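Local atomic coordinates of bottromycin amidohydrolase (Streptomyces purpureus, PDB entry 6I5S), a protein that acts as a zinc-containing, thiazoline-specific amidohydrolase that serves as the gatekeeper of bottromycin biosynthesis. Residues W246-A250 and R321-L325; L344-D348 and S359-I364; L416-D420 and R454-D458; G145-G149 and A158-S162. All coordinates share one frame; numbering follows the deposited sequence.

Contact 1: residues W246-A250 and R321-L325; sequences WDALA and RRGAL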
loop_
_atom_site.group_PDB
_atom_site.type_symbol
_atom_site.label_atom_id
_atom_site.label_comp_id
_atom_site.label_asym_id
_atom_site.label_seq_id
_atom_site.Cartn_x
_atom_site.Cartn_y
_atom_site.Cartn_z
ATOM N N TRP A 246 -9.136 22.921 -5.399
ATOM C CA TRP A 246 -10.238 22.098 -5.877
ATOM C C TRP A 246 -10.892 22.711 -7.110
ATOM O O TRP A 246 -11.358 21.968 -7.985
ATOM C CB TRP A 246 -11.228 21.850 -4.718
ATOM C CG TRP A 246 -10.443 21.143 -3.542
ATOM C CD1 TRP A 246 -9.966 21.730 -2.388
ATOM C CD2 TRP A 246 -10.017 19.776 -3.478
ATOM N NE1 TRP A 246 -9.306 20.821 -1.631
ATOM C CE2 TRP A 246 -9.302 19.618 -2.283
ATOM C CE3 TRP A 246 -10.160 18.677 -4.322
ATOM C CZ2 TRP A 246 -8.744 18.432 -1.925
ATOM C CZ3 TRP A 246 -9.617 17.505 -3.964
ATOM C CH2 TRP A 246 -8.898 17.378 -2.779
ATOM N N ASP A 247 -10.888 24.050 -7.213
ATOM C CA ASP A 247 -11.204 24.718 -8.472
ATOM C C ASP A 247 -10.266 24.260 -9.590
ATOM O O ASP A 247 -10.694 24.028 -10.723
ATOM C CB ASP A 247 -11.088 26.239 -8.304
ATOM C CG ASP A 247 -12.163 26.827 -7.413
ATOM O OD1 ASP A 247 -13.145 26.125 -7.077
ATOM O OD2 ASP A 247 -12.023 28.012 -7.054
ATOM N N ALA A 248 -8.972 24.173 -9.308
ATOM C CA ALA A 248 -8.019 23.718 -10.311
ATOM C C ALA A 248 -8.283 22.266 -10.701
ATOM O O ALA A 248 -8.190 21.891 -11.871
ATOM C CB ALA A 248 -6.586 23.868 -9.761
ATOM N N LEU A 249 -8.623 21.431 -9.741
ATOM C CA LEU A 249 -8.944 20.053 -10.092
ATOM C C LEU A 249 -10.240 20.023 -10.901
ATOM O O LEU A 249 -10.320 19.336 -11.924
ATOM C CB LEU A 249 -9.051 19.177 -8.838
ATOM C CG LEU A 249 -9.440 17.722 -9.024
ATOM C CD1 LEU A 249 -8.363 17.006 -9.840
ATOM C CD2 LEU A 249 -9.666 16.955 -7.669
ATOM N N ALA A 250 -11.265 20.778 -10.467
ATOM C CA ALA A 250 -12.496 20.861 -11.247
ATOM C C ALA A 250 -12.227 21.296 -12.686
ATOM O O ALA A 250 -12.790 20.733 -13.623
ATOM C CB ALA A 250 -13.470 21.821 -10.577
ATOM N N ARG A 321 -18.959 18.882 -2.849
ATOM C CA ARG A 321 -18.383 19.181 -4.155
ATOM C C ARG A 321 -17.054 18.451 -4.316
ATOM O O ARG A 321 -16.766 17.876 -5.365
ATOM C CB ARG A 321 -18.179 20.690 -4.338
ATOM C CG ARG A 321 -17.598 21.069 -5.687
ATOM C CD ARG A 321 -17.360 22.570 -5.780
ATOM N NE ARG A 321 -16.051 22.969 -5.246
ATOM C CZ ARG A 321 -15.021 23.407 -5.973
ATOM N NH1 ARG A 321 -13.898 23.753 -5.367
ATOM N NH2 ARG A 321 -15.107 23.524 -7.295
ATOM N N ARG A 322 -16.216 18.501 -3.286
ATOM C CA ARG A 322 -14.907 17.837 -3.371
ATOM C C ARG A 322 -15.065 16.329 -3.457
ATOM O O ARG A 322 -14.347 15.662 -4.218
ATOM C CB ARG A 322 -14.053 18.235 -2.185
ATOM C CG ARG A 322 -13.786 19.727 -2.168
ATOM C CD ARG A 322 -12.951 20.054 -0.948
ATOM N NE ARG A 322 -12.777 21.499 -0.782
ATOM C CZ ARG A 322 -12.080 22.051 0.208
ATOM N NH1 ARG A 322 -11.481 21.289 1.115
ATOM N NH2 ARG A 322 -11.972 23.362 0.285
ATOM N N GLY A 323 -16.006 15.759 -2.687
ATOM C CA GLY A 323 -16.231 14.327 -2.785
ATOM C C GLY A 323 -16.610 13.889 -4.190
ATOM O O GLY A 323 -16.148 12.842 -4.668
ATOM N N ALA A 324 -17.464 14.681 -4.868
ATOM C CA ALA A 324 -17.819 14.383 -6.252
ATOM C C ALA A 324 -16.603 14.411 -7.181
ATOM O O ALA A 324 -16.551 13.648 -8.157
ATOM C CB ALA A 324 -18.866 15.367 -6.755
ATOM N N LEU A 325 -15.649 15.304 -6.935
ATOM C CA LEU A 325 -14.432 15.296 -7.764
ATOM C C LEU A 325 -13.620 14.013 -7.549
ATOM O O LEU A 325 -13.087 13.427 -8.496
ATOM C CB LEU A 325 -13.591 16.547 -7.472
ATOM C CG LEU A 325 -14.267 17.893 -7.752
ATOM C CD1 LEU A 325 -13.407 19.023 -7.240
ATOM C CD2 LEU A 325 -14.545 18.059 -9.205
#

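Contact 2: residues L344-D348 and S359-I364; sequences LVGTD and SFHKEI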
loop_
_atom_site.group_PDB
_atom_site.type_symbol
_atom_site.label_atom_id
_atom_site.label_comp_id
_atom_site.label_asym_id
_atom_site.label_seq_id
_atom_site.Cartn_x
_atom_site.Cartn_y
_atom_site.Cartn_z
ATOM N N LEU A 344 -3.194 -0.616 -9.190
ATOM C CA LEU A 344 -2.597 -1.048 -7.921
ATOM C C LEU A 344 -3.397 -0.424 -6.791
ATOM O O LEU A 344 -4.054 0.621 -6.945
ATOM C CB LEU A 344 -1.100 -0.598 -7.819
ATOM C CG LEU A 344 -0.198 -1.071 -8.950
ATOM C CD1 LEU A 344 1.150 -0.312 -8.895
ATOM C CD2 LEU A 344 0.046 -2.585 -8.769
ATOM N N VAL A 345 -3.323 -1.057 -5.629
ATOM C CA VAL A 345 -4.038 -0.615 -4.441
ATOM C C VAL A 345 -3.024 -0.026 -3.483
ATOM O O VAL A 345 -2.286 -0.779 -2.825
ATOM C CB VAL A 345 -4.803 -1.760 -3.780
ATOM C CG1 VAL A 345 -5.559 -1.230 -2.647
ATOM C CG2 VAL A 345 -5.698 -2.491 -4.750
ATOM N N GLY A 346 -2.950 1.303 -3.417
ATOM C CA GLY A 346 -2.052 1.963 -2.495
ATOM C C GLY A 346 -2.812 3.039 -1.747
ATOM O O GLY A 346 -3.852 3.514 -2.202
ATOM N N THR A 347 -2.264 3.444 -0.591
ATOM C CA THR A 347 -3.035 4.245 0.351
ATOM C C THR A 347 -2.449 5.597 0.715
ATOM O O THR A 347 -3.208 6.463 1.172
ATOM C CB THR A 347 -3.232 3.485 1.666
ATOM O OG1 THR A 347 -1.970 3.229 2.301
ATOM C CG2 THR A 347 -3.972 2.190 1.404
ATOM N N ASP A 348 -1.136 5.785 0.589
ATOM C CA ASP A 348 -0.465 6.929 1.213
ATOM C C ASP A 348 -0.725 6.953 2.713
ATOM O O ASP A 348 -0.804 8.018 3.332
ATOM C CB ASP A 348 -0.885 8.257 0.541
ATOM C CG ASP A 348 0.287 9.136 0.132
ATOM O OD1 ASP A 348 1.442 8.860 0.453
ATOM O OD2 ASP A 348 0.018 10.133 -0.549
ATOM N N SER A 359 -6.966 1.401 5.828
ATOM C CA SER A 359 -6.988 2.249 4.629
ATOM C C SER A 359 -6.814 1.420 3.359
ATOM O O SER A 359 -7.282 1.825 2.270
ATOM C CB SER A 359 -5.895 3.325 4.702
ATOM O OG SER A 359 -4.586 2.788 4.773
ATOM N N PHE A 360 -6.125 0.287 3.466
ATOM C CA PHE A 360 -5.994 -0.598 2.311
ATOM C C PHE A 360 -7.376 -1.040 1.830
ATOM O O PHE A 360 -7.682 -1.020 0.624
ATOM C CB PHE A 360 -5.133 -1.808 2.664
ATOM C CG PHE A 360 -4.866 -2.702 1.506
ATOM C CD1 PHE A 360 -3.927 -2.320 0.582
ATOM C CD2 PHE A 360 -5.606 -3.844 1.280
ATOM C CE1 PHE A 360 -3.661 -3.102 -0.540
ATOM C CE2 PHE A 360 -5.330 -4.653 0.173
ATOM C CZ PHE A 360 -4.368 -4.261 -0.747
ATOM N N HIS A 361 -8.214 -1.479 2.768
ATOM C CA HIS A 361 -9.576 -1.882 2.435
ATOM C C HIS A 361 -10.446 -0.695 2.065
ATOM O O HIS A 361 -11.385 -0.868 1.288
ATOM C CB HIS A 361 -10.108 -2.749 3.594
ATOM C CG HIS A 361 -9.317 -4.007 3.703
ATOM N ND1 HIS A 361 -9.495 -5.047 2.812
ATOM C CD2 HIS A 361 -8.237 -4.315 4.452
ATOM C CE1 HIS A 361 -8.583 -5.977 3.065
ATOM N NE2 HIS A 361 -7.795 -5.545 4.036
ATOM N N LYS A 362 -10.171 0.490 2.595
ATOM C CA LYS A 362 -10.864 1.681 2.086
ATOM C C LYS A 362 -10.542 1.941 0.626
ATOM O O LYS A 362 -11.420 2.393 -0.140
ATOM C CB LYS A 362 -10.524 2.909 2.905
ATOM C CG LYS A 362 -11.074 2.917 4.318
ATOM C CD LYS A 362 -11.042 4.324 4.849
ATOM C CE LYS A 362 -11.505 4.395 6.261
ATOM N NZ LYS A 362 -11.719 5.812 6.705
ATOM N N GLU A 363 -9.308 1.643 0.206
ATOM C CA GLU A 363 -8.954 1.864 -1.186
ATOM C C GLU A 363 -9.599 0.809 -2.070
ATOM O O GLU A 363 -10.077 1.136 -3.156
ATOM C CB GLU A 363 -7.439 1.851 -1.362
ATOM C CG GLU A 363 -6.972 2.109 -2.837
ATOM C CD GLU A 363 -7.284 3.455 -3.341
ATOM O OE1 GLU A 363 -7.863 4.244 -2.557
ATOM O OE2 GLU A 363 -6.971 3.752 -4.569
ATOM N N ILE A 364 -9.685 -0.452 -1.602
ATOM C CA ILE A 364 -10.507 -1.435 -2.321
ATOM C C ILE A 364 -11.939 -0.929 -2.455
ATOM O O ILE A 364 -12.551 -1.029 -3.527
ATOM C CB ILE A 364 -10.463 -2.806 -1.627
ATOM C CG1 ILE A 364 -9.055 -3.423 -1.888
ATOM C CG2 ILE A 364 -11.567 -3.745 -2.139
ATOM C CD1 ILE A 364 -8.804 -4.651 -1.079
HETATM O O HOH W 1 -4.533 2.797 -5.374
#

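Contact 3: residues L416-D420 and R454-D458; sequences LARPD and RGALD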
loop_
_atom_site.group_PDB
_atom_site.type_symbol
_atom_site.label_atom_id
_atom_site.label_comp_id
_atom_site.label_asym_id
_atom_site.label_seq_id
_atom_site.Cartn_x
_atom_site.Cartn_y
_atom_site.Cartn_z
ATOM N N LEU A 416 -12.749 -8.433 2.218
ATOM C CA LEU A 416 -11.408 -8.956 2.477
ATOM C C LEU A 416 -10.810 -8.446 3.776
ATOM O O LEU A 416 -9.734 -8.926 4.196
ATOM C CB LEU A 416 -10.512 -8.579 1.298
ATOM C CG LEU A 416 -10.858 -9.192 -0.050
ATOM C CD1 LEU A 416 -10.343 -8.367 -1.197
ATOM C CD2 LEU A 416 -10.274 -10.628 -0.126
ATOM N N ALA A 417 -11.493 -7.522 4.463
ATOM C CA ALA A 417 -10.891 -6.763 5.553
ATOM C C ALA A 417 -10.747 -7.499 6.863
ATOM O O ALA A 417 -10.025 -7.003 7.739
ATOM C CB ALA A 417 -11.689 -5.487 5.814
ATOM N N ARG A 418 -11.399 -8.637 7.057
ATOM C CA ARG A 418 -11.316 -9.345 8.321
ATOM C C ARG A 418 -10.937 -10.798 8.065
ATOM O O ARG A 418 -11.785 -11.705 8.102
ATOM C CB ARG A 418 -12.653 -9.258 9.080
ATOM C CG ARG A 418 -12.506 -9.614 10.520
ATOM C CD ARG A 418 -13.860 -9.750 11.197
ATOM N NE ARG A 418 -13.648 -9.848 12.607
ATOM C CZ ARG A 418 -13.184 -10.939 13.203
ATOM N NH1 ARG A 418 -12.905 -12.028 12.476
ATOM N NH2 ARG A 418 -13.005 -10.933 14.524
ATOM N N PRO A 419 -9.666 -11.059 7.791
ATOM C CA PRO A 419 -9.239 -12.438 7.619
ATOM C C PRO A 419 -9.508 -13.236 8.878
ATOM O O PRO A 419 -9.512 -12.716 9.994
ATOM C CB PRO A 419 -7.747 -12.313 7.355
ATOM C CG PRO A 419 -7.494 -10.912 6.877
ATOM C CD PRO A 419 -8.606 -10.089 7.515
ATOM N N ASP A 420 -9.748 -14.516 8.687
ATOM C CA ASP A 420 -9.669 -15.486 9.762
ATOM C C ASP A 420 -8.268 -16.060 9.964
ATOM O O ASP A 420 -8.074 -16.863 10.888
ATOM C CB ASP A 420 -10.675 -16.594 9.476
ATOM C CG ASP A 420 -12.091 -16.058 9.418
ATOM O OD1 ASP A 420 -12.468 -15.398 10.385
ATOM O OD2 ASP A 420 -12.778 -16.236 8.388
ATOM N N ARG A 454 -11.793 -5.362 15.147
ATOM C CA ARG A 454 -11.119 -5.762 13.929
ATOM C C ARG A 454 -12.139 -6.078 12.842
ATOM O O ARG A 454 -13.149 -6.775 13.090
ATOM C CB ARG A 454 -10.230 -6.991 14.219
ATOM C CG ARG A 454 -9.392 -7.373 13.060
ATOM C CD ARG A 454 -8.315 -8.439 13.400
ATOM N NE ARG A 454 -8.935 -9.729 13.635
ATOM C CZ ARG A 454 -9.259 -10.589 12.674
ATOM N NH1 ARG A 454 -9.019 -10.317 11.399
ATOM N NH2 ARG A 454 -9.781 -11.757 12.995
ATOM N N GLY A 455 -11.868 -5.565 11.639
ATOM C CA GLY A 455 -12.778 -5.663 10.503
ATOM C C GLY A 455 -13.560 -4.394 10.197
ATOM O O GLY A 455 -14.033 -4.230 9.059
ATOM N N ALA A 456 -13.744 -3.518 11.183
ATOM C CA ALA A 456 -14.311 -2.198 10.968
ATOM C C ALA A 456 -13.226 -1.306 10.361
ATOM O O ALA A 456 -12.062 -1.339 10.798
ATOM C CB ALA A 456 -14.788 -1.608 12.284
ATOM N N LEU A 457 -13.592 -0.513 9.376
ATOM C CA LEU A 457 -12.568 0.309 8.745
ATOM C C LEU A 457 -12.374 1.629 9.460
ATOM O O LEU A 457 -11.433 2.371 9.130
ATOM C CB LEU A 457 -12.931 0.557 7.276
ATOM C CG LEU A 457 -13.069 -0.735 6.453
ATOM C CD1 LEU A 457 -13.322 -0.379 4.973
ATOM C CD2 LEU A 457 -11.886 -1.696 6.589
ATOM N N ASP A 458 -13.278 1.945 10.392
ATOM C CA ASP A 458 -13.262 3.150 11.188
ATOM C C ASP A 458 -13.860 2.779 12.531
ATOM O O ASP A 458 -14.757 1.935 12.582
ATOM C CB ASP A 458 -14.127 4.259 10.585
ATOM C CG ASP A 458 -13.628 4.710 9.248
ATOM O OD1 ASP A 458 -12.611 5.433 9.268
ATOM O OD2 ASP A 458 -14.242 4.335 8.218
HETATM O O HOH W 2 -8.406 -7.833 10.109
HETATM O O HOH W 3 -13.559 -8.286 15.260
#

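Contact 4: residues G145-G149 and A158-S162; sequences GVVDG and ATIVS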
loop_
_atom_site.group_PDB
_atom_site.type_symbol
_atom_site.label_atom_id
_atom_site.label_comp_id
_atom_site.label_asym_id
_atom_site.label_seq_id
_atom_site.Cartn_x
_atom_site.Cartn_y
_atom_site.Cartn_z
ATOM N N GLY A 145 15.010 6.912 -1.007
ATOM C CA GLY A 145 14.538 8.248 -0.737
ATOM C C GLY A 145 13.649 8.695 -1.893
ATOM O O GLY A 145 13.005 7.883 -2.565
ATOM N N VAL A 146 13.675 9.983 -2.166
ATOM C CA VAL A 146 12.904 10.563 -3.269
ATOM C C VAL A 146 13.816 11.582 -3.943
ATOM O O VAL A 146 14.529 12.341 -3.271
ATOM C CB VAL A 146 11.579 11.236 -2.837
ATOM C CG1 VAL A 146 10.627 10.223 -2.203
ATOM C CG2 VAL A 146 11.832 12.397 -1.947
ATOM N N VAL A 147 13.782 11.627 -5.271
ATOM C CA VAL A 147 14.597 12.517 -6.074
ATOM C C VAL A 147 13.694 13.650 -6.558
ATOM O O VAL A 147 12.567 13.389 -6.986
ATOM C CB VAL A 147 15.202 11.773 -7.277
ATOM C CG1 VAL A 147 15.750 12.666 -8.222
ATOM C CG2 VAL A 147 16.294 10.762 -6.680
ATOM N N ASP A 148 14.170 14.875 -6.435
ATOM C CA ASP A 148 13.422 16.035 -6.875
ATOM C C ASP A 148 14.389 17.055 -7.448
ATOM O O ASP A 148 15.602 16.961 -7.251
ATOM C CB ASP A 148 12.630 16.679 -5.739
ATOM C CG ASP A 148 11.355 17.417 -6.223
ATOM O OD1 ASP A 148 11.104 17.491 -7.447
ATOM O OD2 ASP A 148 10.600 17.954 -5.354
ATOM N N GLY A 149 13.838 18.035 -8.183
ATOM C CA GLY A 149 14.668 19.057 -8.807
ATOM C C GLY A 149 14.851 20.254 -7.900
ATOM O O GLY A 149 14.285 20.353 -6.807
ATOM N N ALA A 158 13.933 15.696 0.269
ATOM C CA ALA A 158 14.258 15.149 -1.032
ATOM C C ALA A 158 15.762 15.217 -1.296
ATOM O O ALA A 158 16.469 16.079 -0.784
ATOM C CB ALA A 158 13.525 15.900 -2.151
ATOM N N THR A 159 16.226 14.293 -2.124
ATOM C CA THR A 159 17.561 14.347 -2.707
ATOM C C THR A 159 17.460 15.218 -3.957
ATOM O O THR A 159 16.832 14.796 -4.924
ATOM C CB THR A 159 18.010 12.951 -3.074
ATOM O OG1 THR A 159 17.983 12.166 -1.914
ATOM C CG2 THR A 159 19.469 12.931 -3.666
ATOM N N ILE A 160 18.081 16.403 -3.952
ATOM C CA ILE A 160 17.983 17.324 -5.069
ATOM C C ILE A 160 18.980 16.938 -6.144
ATOM O O ILE A 160 20.203 16.889 -5.910
ATOM C CB ILE A 160 18.193 18.775 -4.622
ATOM C CG1 ILE A 160 17.220 19.153 -3.501
ATOM C CG2 ILE A 160 18.049 19.682 -5.810
ATOM C CD1 ILE A 160 15.769 18.972 -3.848
ATOM N N VAL A 161 18.458 16.682 -7.336
ATOM C CA VAL A 161 19.252 16.257 -8.484
ATOM C C VAL A 161 19.099 17.324 -9.562
ATOM O O VAL A 161 17.977 17.694 -9.931
ATOM C CB VAL A 161 18.818 14.864 -8.971
ATOM C CG1 VAL A 161 19.540 14.432 -10.169
ATOM C CG2 VAL A 161 18.999 13.829 -7.831
ATOM N N SER A 162 20.214 17.857 -10.031
ATOM C CA SER A 162 20.174 18.872 -11.072
ATOM C C SER A 162 21.142 18.592 -12.217
ATOM O O SER A 162 21.327 19.459 -13.086
ATOM C CB SER A 162 20.450 20.228 -10.449
ATOM O OG SER A 162 21.782 20.287 -10.033
HETATM O O HOH W 4 15.665 11.633 -0.289
#

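Contact 1: residues W246-A250 and R321-L325
Trp246 and Arg322 face each other across two helix segments whose axes come within 10.6 Å and whose N-to-C directions differ by 42°, a separation that long side chains span. Arg322, extended from CG to NE, lies over one face of the indole. Its CD sits 3.6 Å from the centroid of the five-membered ring, a CH-pi contact almost straight above it, and farther out its NE lies 3.2 Å from Trp246 CD1, with guanidinium and ring planes only 17° apart. The guanidinium, over the CD1-NE1 rim, is held by a salt bridge from NE to Glu318 and a hydrogen bond from NH1 to Thr280 O.

Glu318 also holds NE of Arg321. Arg321, bent at chi3 (86°), brings its NH1 to 3.0 Å from Asp247 OD1, a salt bridge whose hydrogen bond is weak and far from straight, with the two flat groups steeply inclined. Leu325 packs near the other end of the contact: its CB meets Leu249 CD2 at 4.0 Å, its CD2 lies 4.1 Å from Ala250 CB, and its CD1 approaches the edge of the indole. Branched leucines and a small alanine suit this apolar part.

The chemistry is thus graded, from leucine packing inside, through an arginine whose methylenes serve an aromatic face, to a weak ion pair at the exposed margin.

Contact 2: residues L344-D348 and S359-I364
One water joins Glu363 to the backbone of 344-348: it is hydrogen-bonded to Glu363 OE2 at 2.7 Å and to Leu344 O at 2.7 Å, and it accepts from Gly346 N at 2.9 Å. The carboxylate reaches this water through a bend at chi2 (66°), and also accepts from Leu273 N (OE2) and Val274 N (OE1) at the start of helix 273-280. These donors probably favour the charged form of this buried acid.

Apolar contacts lie alongside. Val345 CG1, anti to the backbone N (chi1 -177°), lies over one face of the Phe360 ring, 3.4 Å from Phe360 CE1, and the same methyl meets Glu363 CG at 3.6 Å. A beta-branched valine fits here because one methyl can wedge between an aromatic face and an aliphatic stem. Thr347 divides its two branches: CG2 rests 3.4 Å from Ser359 O, while OG1 bonds to Asp92 and Cys349 N. Ser359 OG in turn goes to Val355 O.

Asp348, which follows Thr347, binds a zinc ion through OD1, together with His94, His96 and the carboxylated lysine at position 183. An aspartate ligand just after strand 342-343 is consistent with the end of the last barrel strand, as in other amidohydrolases. The backbone of 344-348 bonds to Val269 of strand 268-270 and to Ala93 and His94 of strand 84-95, while helix 358-369 lies against it and helix 374-381 touches Val345, Phe360 and Ile364.

Contact 3: residues L416-D420 and R454-D458
Arg418 and Pro419, in the loop leading into strand 421-424, meet Arg454 and Gly455 of the C-terminal tail that follows helix 431-444. Bent at chi3 (71°), Arg454 grips Pro419 O end-on, in its guanidinium plane: Arg454 NH1 at 2.8 Å on a lone pair in the carbonyl plane, Arg454 NH2 at 3.2 Å nearly in line with the C=O bond.

Strand 421-424 pairs antiparallel with 402-405 and 427-430, so the tail is tied to the loop that enters this strand, and Asp435 of helix 431-444 makes a salt bridge to Arg454 NE. Arg418 runs extended across Arg454 at about a right angle. Its NE makes a weak hydrogen bond to Arg454 O at 3.2 Å, and a water links that oxygen to Arg418 NH2. Arg454 NH2 lies over one face of the Arg418 guanidinium, 3.2 Å from Arg418 NH1; this approach of like charges is probably eased by Asp435 and the more distant Asp420.

Gly455 (phi 103°) has no side chain to obstruct the methylenes of Arg418, whose CB lies 3.9 Å from Gly455 CA. Ala417 CB packs on Leu457 CD2 at 3.9 Å, and both side chains touch His361.

Contact 4: residues G145-G149 and A158-S162
Three backbone hydrogen bonds tie Val146-Asp148 to Thr159-Val161: Thr159 N to Val146 O at 2.8 Å, Asp148 N to Thr159 O at 3.1 Å, and Val161 N to Asp148 O at 2.9 Å. All are close to straight at the hydrogen. Thr159 thus straddles Val147 and Asp148 straddles Ile160, the signature of a parallel pair; these two short strands form a small sheet of their own. At its start a water accepts from both Val146 N and Thr159 OG1, which suits a threonine at an exposed position.

Asp148 turns its carboxylate toward the next residue. OD1 takes a weak bond from Gly149 N and a hydrogen bond from Asp187 N, and OD2 is hydrogen-bonded with Ser152 OG. Its CB meanwhile packs on Ala158 CB at 3.8 Å. Beyond it, Ile160 bends its CD1 to 3.6 Å from Gly149 O, where glycine presents bare backbone.

On the face carrying Val147 and Thr159, Val147 CG1, anti to the backbone N (chi1 167°), presses tightly on Val161 CG2 at 3.5 Å. Helix 164-177 covers this face through Val170 and Val167.

Regular backbone bonding therefore sets the register, while the valines fix the pair on the helix and the buried aspartate ties it to neighbouring loops.

How the contacts relate
Contact 2 is the most central: it lies near the middle of the chain, is buried and includes a zinc ligand. Contact 4 is also buried, though far from the centre, while contacts 1 and 3 are only partly buried. The loops of contact 3 rest on helix 358-369, which belongs to contact 2: Lys362 NZ makes a 2.7 Å salt bridge to Asp458 OD1, and His361 packs against Leu416 and Ala417. Contacts 1 and 4 touch neither of these nor each other. Chemistry follows place: helices meet through arginine and leucine side chains in contact 1, loops through guanidinium groups and waters in contact 3, strands through backbone bonds in contact 4, whereas contact 2 combines apolar packing with a bridging water.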